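Local coordinates for response regulator aspartate phosphatase I (Bacillus subtilis subsp. subtilis, PDB 4I1A), which dephosphorylates the sporulation phosphotransferase Spo0F and activates gene expression, excision and transfer of the ICEBs1 element by inactivating its repressor ImmR, at residues E118-S121 / A122-Y126; M111-F114 / R115-E118; E102-F105 / Y106-G110; F161-N164 / Y165-A169. All coordinates share one frame; numbering follows the deposited sequence.

Interaction 1 of 4, residues E118-S121 / A122-Y126; sequences ELIS and AISAY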
loop_
_atom_site.group_PDB
_atom_site.type_symbol
_atom_site.label_atom_id
_atom_site.label_comp_id
_atom_site.label_asym_id
_atom_site.label_seq_id
_atom_site.Cartn_x
_atom_site.Cartn_y
_atom_site.Cartn_z
ATOM N N GLU A 118 17.006 -11.668 2.950
ATOM C CA GLU A 118 18.367 -11.148 2.948
ATOM C C GLU A 118 18.498 -10.168 1.780
ATOM O O GLU A 118 18.945 -10.531 0.691
ATOM C CB GLU A 118 19.380 -12.288 2.834
ATOM C CG GLU A 118 19.389 -13.215 4.038
ATOM C CD GLU A 118 19.715 -12.488 5.330
ATOM O OE1 GLU A 118 18.846 -12.453 6.229
ATOM O OE2 GLU A 118 20.840 -11.957 5.448
ATOM N N LEU A 119 18.092 -8.925 2.022
ATOM C CA LEU A 119 17.923 -7.935 0.962
ATOM C C LEU A 119 19.227 -7.529 0.277
ATOM O O LEU A 119 19.262 -7.330 -0.949
ATOM C CB LEU A 119 17.203 -6.703 1.511
ATOM C CG LEU A 119 15.859 -7.043 2.157
ATOM C CD1 LEU A 119 15.249 -5.833 2.857
ATOM C CD2 LEU A 119 14.903 -7.619 1.115
ATOM N N ILE A 120 20.286 -7.397 1.073
ATOM C CA ILE A 120 21.601 -7.048 0.549
ATOM C C ILE A 120 22.080 -8.132 -0.413
ATOM O O ILE A 120 22.564 -7.828 -1.505
ATOM C CB ILE A 120 22.632 -6.788 1.696
ATOM C CG1 ILE A 120 22.984 -5.304 1.777
ATOM C CG2 ILE A 120 23.918 -7.576 1.494
ATOM C CD1 ILE A 120 21.794 -4.379 1.856
ATOM N N SER A 121 21.901 -9.394 -0.024
ATOM C CA SER A 121 22.372 -10.518 -0.830
ATOM C C SER A 121 21.617 -10.577 -2.138
ATOM O O SER A 121 22.209 -10.789 -3.195
ATOM C CB SER A 121 22.205 -11.836 -0.076
ATOM O OG SER A 121 22.740 -11.736 1.231
ATOM N N ALA A 122 20.306 -10.373 -2.052
ATOM C CA ALA A 122 19.432 -10.430 -3.219
ATOM C C ALA A 122 19.864 -9.421 -4.267
ATOM O O ALA A 122 20.090 -9.774 -5.424
ATOM C CB ALA A 122 17.973 -10.195 -2.814
ATOM N N ILE A 123 19.980 -8.165 -3.858
ATOM C CA ILE A 123 20.366 -7.117 -4.784
ATOM C C ILE A 123 21.800 -7.332 -5.270
ATOM O O ILE A 123 22.122 -7.041 -6.426
ATOM C CB ILE A 123 20.154 -5.703 -4.180
ATOM C CG1 ILE A 123 20.406 -4.631 -5.237
ATOM C CG2 ILE A 123 21.028 -5.486 -2.969
ATOM C CD1 ILE A 123 19.649 -4.892 -6.529
ATOM N N SER A 124 22.646 -7.882 -4.401
ATOM C CA SER A 124 24.019 -8.211 -4.778
ATOM C C SER A 124 24.034 -9.235 -5.906
ATOM O O SER A 124 24.763 -9.087 -6.882
ATOM C CB SER A 124 24.791 -8.764 -3.580
ATOM O OG SER A 124 24.890 -7.800 -2.543
ATOM N N ALA A 125 23.218 -10.270 -5.759
ATOM C CA ALA A 125 23.141 -11.340 -6.744
ATOM C C ALA A 125 22.526 -10.839 -8.047
ATOM O O ALA A 125 22.986 -11.177 -9.139
ATOM C CB ALA A 125 22.346 -12.507 -6.187
ATOM N N TYR A 126 21.481 -10.030 -7.919
ATOM C CA TYR A 126 20.868 -9.374 -9.063
ATOM C C TYR A 126 21.874 -8.505 -9.824
ATOM O O TYR A 126 21.825 -8.427 -11.052
ATOM C CB TYR A 126 19.706 -8.497 -8.602
ATOM C CG TYR A 126 18.441 -9.232 -8.207
ATOM C CD1 TYR A 126 18.122 -10.473 -8.755
ATOM C CD2 TYR A 126 17.553 -8.668 -7.295
ATOM C CE1 TYR A 126 16.955 -11.135 -8.395
ATOM C CE2 TYR A 126 16.394 -9.318 -6.931
ATOM C CZ TYR A 126 16.094 -10.549 -7.480
ATOM O OH TYR A 126 14.932 -11.191 -7.110
#

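Interaction 2 of 4, residues M111-F114 / R115-E118; sequences MYEF and RRKE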
loop_
_atom_site.group_PDB
_atom_site.type_symbol
_atom_site.label_atom_id
_atom_site.label_comp_id
_atom_site.label_asym_id
_atom_site.label_seq_id
_atom_site.Cartn_x
_atom_site.Cartn_y
_atom_site.Cartn_z
ATOM N N MET A 111 16.186 -14.062 -6.141
ATOM C CA MET A 111 14.820 -14.329 -5.722
ATOM C C MET A 111 14.833 -15.173 -4.460
ATOM O O MET A 111 13.966 -15.044 -3.595
ATOM C CB MET A 111 14.105 -15.120 -6.798
ATOM C CG MET A 111 13.723 -14.340 -8.026
ATOM S SD MET A 111 13.039 -15.536 -9.187
ATOM C CE MET A 111 12.181 -14.468 -10.331
ATOM N N TYR A 112 15.820 -16.058 -4.391
ATOM C CA TYR A 112 16.024 -16.940 -3.255
ATOM C C TYR A 112 16.305 -16.130 -1.996
ATOM O O TYR A 112 15.622 -16.288 -0.983
ATOM C CB TYR A 112 17.187 -17.885 -3.565
ATOM C CG TYR A 112 17.761 -18.641 -2.395
ATOM C CD1 TYR A 112 17.033 -19.638 -1.764
ATOM C CD2 TYR A 112 19.054 -18.390 -1.948
ATOM C CE1 TYR A 112 17.564 -20.350 -0.704
ATOM C CE2 TYR A 112 19.596 -19.095 -0.888
ATOM C CZ TYR A 112 18.846 -20.075 -0.270
ATOM O OH TYR A 112 19.371 -20.788 0.787
ATOM N N GLU A 113 17.299 -15.251 -2.069
ATOM C CA GLU A 113 17.666 -14.431 -0.918
ATOM C C GLU A 113 16.571 -13.440 -0.540
ATOM O O GLU A 113 16.455 -13.045 0.620
ATOM C CB GLU A 113 18.982 -13.688 -1.170
ATOM C CG GLU A 113 20.183 -14.592 -1.382
ATOM C CD GLU A 113 20.709 -15.203 -0.096
ATOM O OE1 GLU A 113 21.936 -15.139 0.123
ATOM O OE2 GLU A 113 19.909 -15.755 0.688
ATOM N N PHE A 114 15.775 -13.031 -1.521
ATOM C CA PHE A 114 14.677 -12.123 -1.239
ATOM C C PHE A 114 13.622 -12.850 -0.409
ATOM O O PHE A 114 13.013 -12.268 0.491
ATOM C CB PHE A 114 14.072 -11.563 -2.529
ATOM C CG PHE A 114 12.961 -10.582 -2.290
ATOM C CD1 PHE A 114 13.229 -9.320 -1.775
ATOM C CD2 PHE A 114 11.646 -10.925 -2.552
ATOM C CE1 PHE A 114 12.205 -8.411 -1.536
ATOM C CE2 PHE A 114 10.614 -10.022 -2.315
ATOM C CZ PHE A 114 10.897 -8.761 -1.808
ATOM N N ARG A 115 13.424 -14.129 -0.718
ATOM C CA ARG A 115 12.492 -14.978 0.016
ATOM C C ARG A 115 12.842 -15.029 1.502
ATOM O O ARG A 115 11.980 -14.831 2.359
ATOM C CB ARG A 115 12.470 -16.390 -0.579
ATOM C CG ARG A 115 11.608 -17.374 0.192
ATOM C CD ARG A 115 10.144 -16.960 0.180
ATOM N NE ARG A 115 9.361 -17.733 1.138
ATOM C CZ ARG A 115 9.113 -17.345 2.384
ATOM N NH1 ARG A 115 9.581 -16.183 2.827
ATOM N NH2 ARG A 115 8.394 -18.115 3.191
ATOM N N ARG A 116 14.112 -15.277 1.804
ATOM C CA ARG A 116 14.570 -15.280 3.189
ATOM C C ARG A 116 14.855 -13.863 3.673
ATOM O O ARG A 116 15.377 -13.666 4.770
ATOM C CB ARG A 116 15.806 -16.165 3.350
ATOM C CG ARG A 116 16.464 -16.566 2.037
ATOM C CD ARG A 116 17.506 -17.658 2.253
ATOM N NE ARG A 116 18.584 -17.228 3.142
ATOM C CZ ARG A 116 19.530 -18.033 3.618
ATOM N NH1 ARG A 116 19.535 -19.321 3.296
ATOM N NH2 ARG A 116 20.469 -17.554 4.423
ATOM N N LYS A 117 14.512 -12.887 2.836
ATOM C CA LYS A 117 14.601 -11.464 3.175
ATOM C C LYS A 117 16.013 -10.980 3.499
ATOM O O LYS A 117 16.196 -10.004 4.231
ATOM C CB LYS A 117 13.616 -11.101 4.293
ATOM C CG LYS A 117 12.158 -11.205 3.865
ATOM C CD LYS A 117 11.834 -10.178 2.789
ATOM C CE LYS A 117 10.548 -10.524 2.055
ATOM N NZ LYS A 117 10.654 -11.830 1.343
ATOM N N GLU A 118 17.006 -11.668 2.950
ATOM C CA GLU A 118 18.367 -11.148 2.948
ATOM C C GLU A 118 18.498 -10.168 1.780
ATOM O O GLU A 118 18.945 -10.531 0.691
ATOM C CB GLU A 118 19.380 -12.288 2.834
ATOM C CG GLU A 118 19.389 -13.215 4.038
ATOM C CD GLU A 118 19.715 -12.488 5.330
ATOM O OE1 GLU A 118 18.846 -12.453 6.229
ATOM O OE2 GLU A 118 20.840 -11.957 5.448
#

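Interaction 3 of 4, residues E102-F105 / Y106-G110; sequences EYYF and YFFKG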
loop_
_atom_site.group_PDB
_atom_site.type_symbol
_atom_site.label_atom_id
_atom_site.label_comp_id
_atom_site.label_asym_id
_atom_site.label_seq_id
_atom_site.Cartn_x
_atom_site.Cartn_y
_atom_site.Cartn_z
ATOM N N GLU A 102 24.147 -19.342 -16.516
ATOM C CA GLU A 102 24.857 -18.652 -15.443
ATOM C C GLU A 102 24.060 -17.478 -14.877
ATOM O O GLU A 102 23.994 -17.290 -13.657
ATOM C CB GLU A 102 26.222 -18.166 -15.932
ATOM C CG GLU A 102 27.083 -17.559 -14.835
ATOM C CD GLU A 102 28.454 -17.158 -15.328
ATOM O OE1 GLU A 102 28.670 -17.177 -16.559
ATOM O OE2 GLU A 102 29.317 -16.825 -14.485
ATOM N N TYR A 103 23.472 -16.684 -15.767
ATOM C CA TYR A 103 22.574 -15.611 -15.361
ATOM C C TYR A 103 21.416 -16.184 -14.563
ATOM O O TYR A 103 21.039 -15.635 -13.529
ATOM C CB TYR A 103 22.061 -14.844 -16.582
ATOM C CG TYR A 103 20.649 -14.294 -16.449
ATOM C CD1 TYR A 103 20.394 -13.116 -15.754
ATOM C CD2 TYR A 103 19.575 -14.945 -17.045
ATOM C CE1 TYR A 103 19.106 -12.615 -15.649
ATOM C CE2 TYR A 103 18.291 -14.451 -16.942
ATOM C CZ TYR A 103 18.060 -13.289 -16.247
ATOM O OH TYR A 103 16.771 -12.812 -16.153
ATOM N N TYR A 104 20.869 -17.298 -15.047
ATOM C CA TYR A 104 19.756 -17.965 -14.379
ATOM C C TYR A 104 20.094 -18.289 -12.930
ATOM O O TYR A 104 19.278 -18.068 -12.041
ATOM C CB TYR A 104 19.343 -19.241 -15.118
ATOM C CG TYR A 104 18.480 -19.009 -16.346
ATOM C CD1 TYR A 104 17.826 -17.799 -16.547
ATOM C CD2 TYR A 104 18.311 -20.012 -17.302
ATOM C CE1 TYR A 104 17.035 -17.590 -17.670
ATOM C CE2 TYR A 104 17.522 -19.811 -18.423
ATOM C CZ TYR A 104 16.889 -18.600 -18.604
ATOM O OH TYR A 104 16.104 -18.397 -19.719
ATOM N N PHE A 105 21.297 -18.797 -12.690
ATOM C CA PHE A 105 21.686 -19.145 -11.331
ATOM C C PHE A 105 21.685 -17.920 -10.423
ATOM O O PHE A 105 21.040 -17.919 -9.373
ATOM C CB PHE A 105 23.051 -19.826 -11.286
ATOM C CG PHE A 105 23.673 -19.813 -9.920
ATOM C CD1 PHE A 105 23.159 -20.602 -8.903
ATOM C CD2 PHE A 105 24.755 -18.994 -9.643
ATOM C CE1 PHE A 105 23.720 -20.581 -7.637
ATOM C CE2 PHE A 105 25.322 -18.971 -8.378
ATOM C CZ PHE A 105 24.802 -19.764 -7.374
ATOM N N TYR A 106 22.409 -16.881 -10.830
ATOM C CA TYR A 106 22.455 -15.641 -10.065
ATOM C C TYR A 106 21.064 -15.022 -9.913
ATOM O O TYR A 106 20.750 -14.432 -8.880
ATOM C CB TYR A 106 23.424 -14.642 -10.706
ATOM C CG TYR A 106 24.884 -15.016 -10.547
ATOM C CD1 TYR A 106 25.345 -15.628 -9.384
ATOM C CD2 TYR A 106 25.799 -14.769 -11.562
ATOM C CE1 TYR A 106 26.677 -15.979 -9.236
ATOM C CE2 TYR A 106 27.133 -15.114 -11.424
ATOM C CZ TYR A 106 27.568 -15.719 -10.257
ATOM O OH TYR A 106 28.898 -16.065 -10.109
ATOM N N PHE A 107 20.233 -15.169 -10.942
ATOM C CA PHE A 107 18.873 -14.644 -10.911
ATOM C C PHE A 107 18.068 -15.359 -9.836
ATOM O O PHE A 107 17.537 -14.724 -8.922
ATOM C CB PHE A 107 18.197 -14.827 -12.273
ATOM C CG PHE A 107 16.879 -14.102 -12.415
ATOM C CD1 PHE A 107 16.549 -13.052 -11.576
ATOM C CD2 PHE A 107 15.971 -14.479 -13.391
ATOM C CE1 PHE A 107 15.332 -12.386 -11.706
ATOM C CE2 PHE A 107 14.755 -13.817 -13.528
ATOM C CZ PHE A 107 14.438 -12.771 -12.683
ATOM N N PHE A 108 17.984 -16.681 -9.957
ATOM C CA PHE A 108 17.228 -17.497 -9.012
ATOM C C PHE A 108 17.713 -17.254 -7.580
ATOM O O PHE A 108 16.908 -17.116 -6.657
ATOM C CB PHE A 108 17.332 -18.982 -9.379
ATOM C CG PHE A 108 16.857 -19.307 -10.779
ATOM C CD1 PHE A 108 15.967 -18.471 -11.443
ATOM C CD2 PHE A 108 17.305 -20.452 -11.429
ATOM C CE1 PHE A 108 15.535 -18.770 -12.728
ATOM C CE2 PHE A 108 16.874 -20.753 -12.713
ATOM C CZ PHE A 108 15.990 -19.911 -13.362
ATOM N N LYS A 109 19.032 -17.179 -7.416
ATOM C CA LYS A 109 19.657 -16.896 -6.126
ATOM C C LYS A 109 19.140 -15.583 -5.515
ATOM O O LYS A 109 18.898 -15.499 -4.309
ATOM C CB LYS A 109 21.183 -16.845 -6.284
ATOM C CG LYS A 109 21.962 -16.873 -4.976
ATOM C CD LYS A 109 23.417 -16.430 -5.186
ATOM C CE LYS A 109 24.089 -15.993 -3.872
ATOM N NZ LYS A 109 25.451 -15.362 -4.081
ATOM N N GLY A 110 18.970 -14.566 -6.357
ATOM C CA GLY A 110 18.458 -13.280 -5.915
ATOM C C GLY A 110 17.041 -13.381 -5.385
ATOM O O GLY A 110 16.725 -12.850 -4.321
#

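Interaction 4 of 4, residues F161-N164 / Y165-A169; sequences FSMN and YANRA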
loop_
_atom_site.group_PDB
_atom_site.type_symbol
_atom_site.label_atom_id
_atom_site.label_comp_id
_atom_site.label_asym_id
_atom_site.label_seq_id
_atom_site.Cartn_x
_atom_site.Cartn_y
_atom_site.Cartn_z
ATOM N N PHE A 161 15.599 3.831 -7.707
ATOM C CA PHE A 161 15.992 2.597 -8.389
ATOM C C PHE A 161 14.794 1.731 -8.774
ATOM O O PHE A 161 14.744 1.179 -9.870
ATOM C CB PHE A 161 16.966 1.790 -7.526
ATOM C CG PHE A 161 18.396 2.228 -7.658
ATOM C CD1 PHE A 161 18.761 3.531 -7.377
ATOM C CD2 PHE A 161 19.376 1.335 -8.060
ATOM C CE1 PHE A 161 20.073 3.935 -7.498
ATOM C CE2 PHE A 161 20.695 1.734 -8.180
ATOM C CZ PHE A 161 21.044 3.038 -7.899
ATOM N N SER A 162 13.838 1.614 -7.862
ATOM C CA SER A 162 12.663 0.792 -8.092
ATOM C C SER A 162 11.895 1.284 -9.305
ATOM O O SER A 162 11.582 0.513 -10.210
ATOM C CB SER A 162 11.760 0.800 -6.860
ATOM O OG SER A 162 10.515 0.198 -7.150
ATOM N N MET A 163 11.613 2.581 -9.331
ATOM C CA MET A 163 10.825 3.153 -10.412
ATOM C C MET A 163 11.555 3.085 -11.749
ATOM O O MET A 163 10.928 3.003 -12.802
ATOM C CB MET A 163 10.420 4.583 -10.077
ATOM C CG MET A 163 9.329 5.135 -10.970
ATOM S SD MET A 163 8.285 6.285 -10.070
ATOM C CE MET A 163 9.463 7.026 -8.944
ATOM N N ASN A 164 12.884 3.105 -11.708
ATOM C CA ASN A 164 13.672 2.953 -12.925
ATOM C C ASN A 164 13.522 1.541 -13.483
ATOM O O ASN A 164 13.203 1.353 -14.659
ATOM C CB ASN A 164 15.143 3.264 -12.663
ATOM C CG ASN A 164 15.975 3.306 -13.947
ATOM O OD1 ASN A 164 16.344 2.266 -14.501
ATOM N ND2 ASN A 164 16.279 4.514 -14.418
ATOM N N TYR A 165 13.734 0.545 -12.631
ATOM C CA TYR A 165 13.658 -0.842 -13.073
ATOM C C TYR A 165 12.233 -1.258 -13.419
ATOM O O TYR A 165 12.027 -2.127 -14.263
ATOM C CB TYR A 165 14.296 -1.788 -12.048
ATOM C CG TYR A 165 15.811 -1.801 -12.144
ATOM C CD1 TYR A 165 16.464 -2.616 -13.064
ATOM C CD2 TYR A 165 16.587 -0.983 -11.330
ATOM C CE1 TYR A 165 17.853 -2.626 -13.159
ATOM C CE2 TYR A 165 17.974 -0.981 -11.424
ATOM C CZ TYR A 165 18.600 -1.804 -12.341
ATOM O OH TYR A 165 19.976 -1.806 -12.426
ATOM N N ALA A 166 11.258 -0.622 -12.780
ATOM C CA ALA A 166 9.851 -0.914 -13.041
ATOM C C ALA A 166 9.469 -0.426 -14.428
ATOM O O ALA A 166 8.887 -1.170 -15.226
ATOM C CB ALA A 166 8.969 -0.262 -11.990
ATOM N N ASN A 167 9.806 0.826 -14.718
ATOM C CA ASN A 167 9.521 1.393 -16.035
ATOM C C ASN A 167 10.135 0.611 -17.194
ATOM O O ASN A 167 9.489 0.432 -18.235
ATOM C CB ASN A 167 9.921 2.873 -16.098
ATOM C CG ASN A 167 8.902 3.776 -15.426
ATOM O OD1 ASN A 167 7.693 3.624 -15.625
ATOM N ND2 ASN A 167 9.382 4.713 -14.619
ATOM N N ARG A 168 11.372 0.147 -17.017
ATOM C CA ARG A 168 12.055 -0.618 -18.064
ATOM C C ARG A 168 11.306 -1.912 -18.352
ATOM O O ARG A 168 11.159 -2.304 -19.505
ATOM C CB ARG A 168 13.507 -0.932 -17.682
ATOM C CG ARG A 168 14.452 0.262 -17.692
ATOM C CD ARG A 168 15.899 -0.206 -17.625
ATOM N NE ARG A 168 16.195 -1.192 -18.667
ATOM C CZ ARG A 168 16.766 -0.912 -19.838
ATOM N NH1 ARG A 168 17.123 0.333 -20.132
ATOM N NH2 ARG A 168 16.990 -1.882 -20.720
ATOM N N ALA A 169 10.836 -2.573 -17.297
ATOM C CA ALA A 169 10.005 -3.766 -17.442
ATOM C C ALA A 169 8.654 -3.416 -18.055
ATOM O O ALA A 169 8.164 -4.119 -18.938
ATOM C CB ALA A 169 9.806 -4.449 -16.099
#

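Interaction 1 of 4, residues E118-S121 / A122-Y126
Ala122 N bonds back to Glu118 O at 3.1 Å, and the same four-residue step repeats from Ile123 N to Leu119 O and from Ala125 N to Ser121 O, so the backbone winds straight from the N-cap residue Glu118 into regular alpha helix. The busiest acceptor is the carbonyl of Ile120, which takes two donors from the same residue. Ser124 N bonds to Ile120 O at 2.9 Å. From the opposite face of the carbonyl plane comes the hydroxyl: Ser124 OG lies 2.5 Å from Ile120 O, a short bond with the donor 42° out of the plane. The hydroxyl gets there because OG stands beside its own backbone N, trans to the carbonyl carbon (chi1 -62°), and is thereby folded back along the helix. This is the familiar way in which a helical serine returns its hydroxyl to the carbonyl one turn earlier, here in the first turns of helix 119-129. That helix runs antiparallel to helix 102-115, and the two form a helical hairpin at the start of the modelled chain. Ile123 sets a methyl in the same neighbourhood. Its CG1 is trans to the backbone N (chi1 -173°), which leaves CG2 in the crowded position, 3.2 Å from Ile120 O and nearly as near Leu119 O. Ala122 CB rests more loosely over the preceding turn, 3.7 Å from Glu118 O. Beyond these turns, Leu119 touches Phe114 and Tyr155, while Ile123 lies on Tyr153 of helix 139-155.

Interaction 2 of 4, residues M111-F114 / R115-E118
Arg116 crosses the face of Tyr112 and runs beside Glu113, its side chain reaching back from just past the end of helix 102-115. Its CD sits over one face of the Tyr112 ring, displaced toward the rim, in a CH-pi contact 4.0 Å from the centroid. A bend at chi3 (-61°) then turns the guanidinium to the phenol end, where Arg116 NH1 gives Tyr112 OH a weak bond of 2.9 Å. Glu113 points the same way as the arginine beside it, bringing OE2 to 3.2 Å from Arg116 NE. This salt bridge works through charge alone: OE2 lies over the guanidinium face, the two flat groups are 74° apart, and no N-H is aimed at it. The backbone underneath closes in a Schellman motif, with Lys117 as the C-prime residue at positive phi (61°), Glu118 N bonded to Glu113 O at 2.8 Å and a weaker bond from Lys117 N to Phe114 O. Lys117 also curls its own chain back, bent at chi2 and chi4, until NZ meets Phe114 O at a short 2.5 Å. The ammonium is then above the Phe114 ring as well, 4.2 Å from its centroid in a cation-pi contact. Replacing Lys117 with an alanine would probably leave Phe114 O with the weak bond from the backbone N as the one remaining here and strip that ring face of its cation. Phe114 also touches Val152, and its ring meets that of Tyr151, while Lys117 touches Tyr155 of the same helix 139-155.

Interaction 3 of 4, residues E102-F105 / Y106-G110
Phe107 N to Tyr103 O, at 2.7 Å, is the shortest bond in this run of helix, and Phe108 N to Tyr104 O follows at 2.8 Å. The same one-turn spacing pairs the aromatic side chains, as i, i+4 neighbours on one alpha helix. Tyr103 and Phe107 lie side by side, their planes 21° apart, near parallel but displaced, with little face-to-face overlap. What meets instead is the phenol end of Tyr103 and one side of the phenylalanine, Tyr103 OH being 3.3 Å from Phe107 CD2. Tyr104 and Phe108 repeat the slipped arrangement. With CG trans to its carbonyl carbon (chi1 -57°), the Phe108 ring folds back over the preceding turn, where Tyr104 O lies 3.0 Å from Phe108 CG, over one ring face. Phe105 and its neighbour Tyr106 meet obliquely, CE2 of Phe105 coming to 3.4 Å from CE1 of Tyr106. These aromatic residues belong to helix 102-115, which packs antiparallel with helix 119-129 as a helical hairpin. Tyr106 lies against Ile128 and Ala129 of helix 119-129; Phe107 touches Tyr126 of that helix and also reaches helix 139-155, where it meets Phe145 edge-to-face and Tyr103 OH makes a weak hydrogen bond to Glu141.

Interaction 4 of 4, residues F161-N164 / Y165-A169
Tyr165 folds its side chain back along the helix toward Phe161, one turn earlier. CB lies 3.7 Å from Phe161 O, and CG, set trans to the carbonyl carbon (chi1 -79°), runs past the same oxygen. CD2 comes closest, 3.2 Å from Phe161 O, which sits at the ring edge near its plane. Farther out, Tyr165 CE2 is 4.3 Å from Phe161 CD2, and the hydroxyl at the tip makes a weak hydrogen bond to Glu130. Phe161 O also accepts the backbone bond from Tyr165 N, at 3.0 Å. A serine in place of Tyr165 would probably leave the Phe161 ring without this neighbour and Glu130 without its phenol. Met163 and Asn167 run side by side, Met163 CG 3.7 Å from Asn167 ND2. This is helix 159-173, within the predicted second TPR motif. Ser162 points to other helices, its OG hydrogen-bonded to Asn193 ND2 and Ser150 O. Apart from the backbone ladder, then, the contact rests on weak forces: a C-H edge beside a carbonyl oxygen and a light touch of rings, with Ser162 OG bonded, and Tyr165 OH weakly bonded, to residues of other segments.

How the interactions relate
Along the chain the order is interaction 3, interaction 2, interaction 1 and then interaction 4. Interactions 3 and 2 both lie along helix 102-115, their centres about 12 Å apart; interaction 2 covers the end of that helix and the turn, and shares Glu118 with interaction 1 at the start of helix 119-129. Because the chain doubles back there, interaction 1 packs against both: Leu119 CD2 meets Phe114 CD1, and Ala122 CB rests on Gly110 O. Interaction 4 lies farther on, in helix 159-173, its centre about 17 Å from that of interaction 1, without touching it. Helix 139-155 contacts all four, lying between the hairpin that opens the modelled chain and helix 159-173.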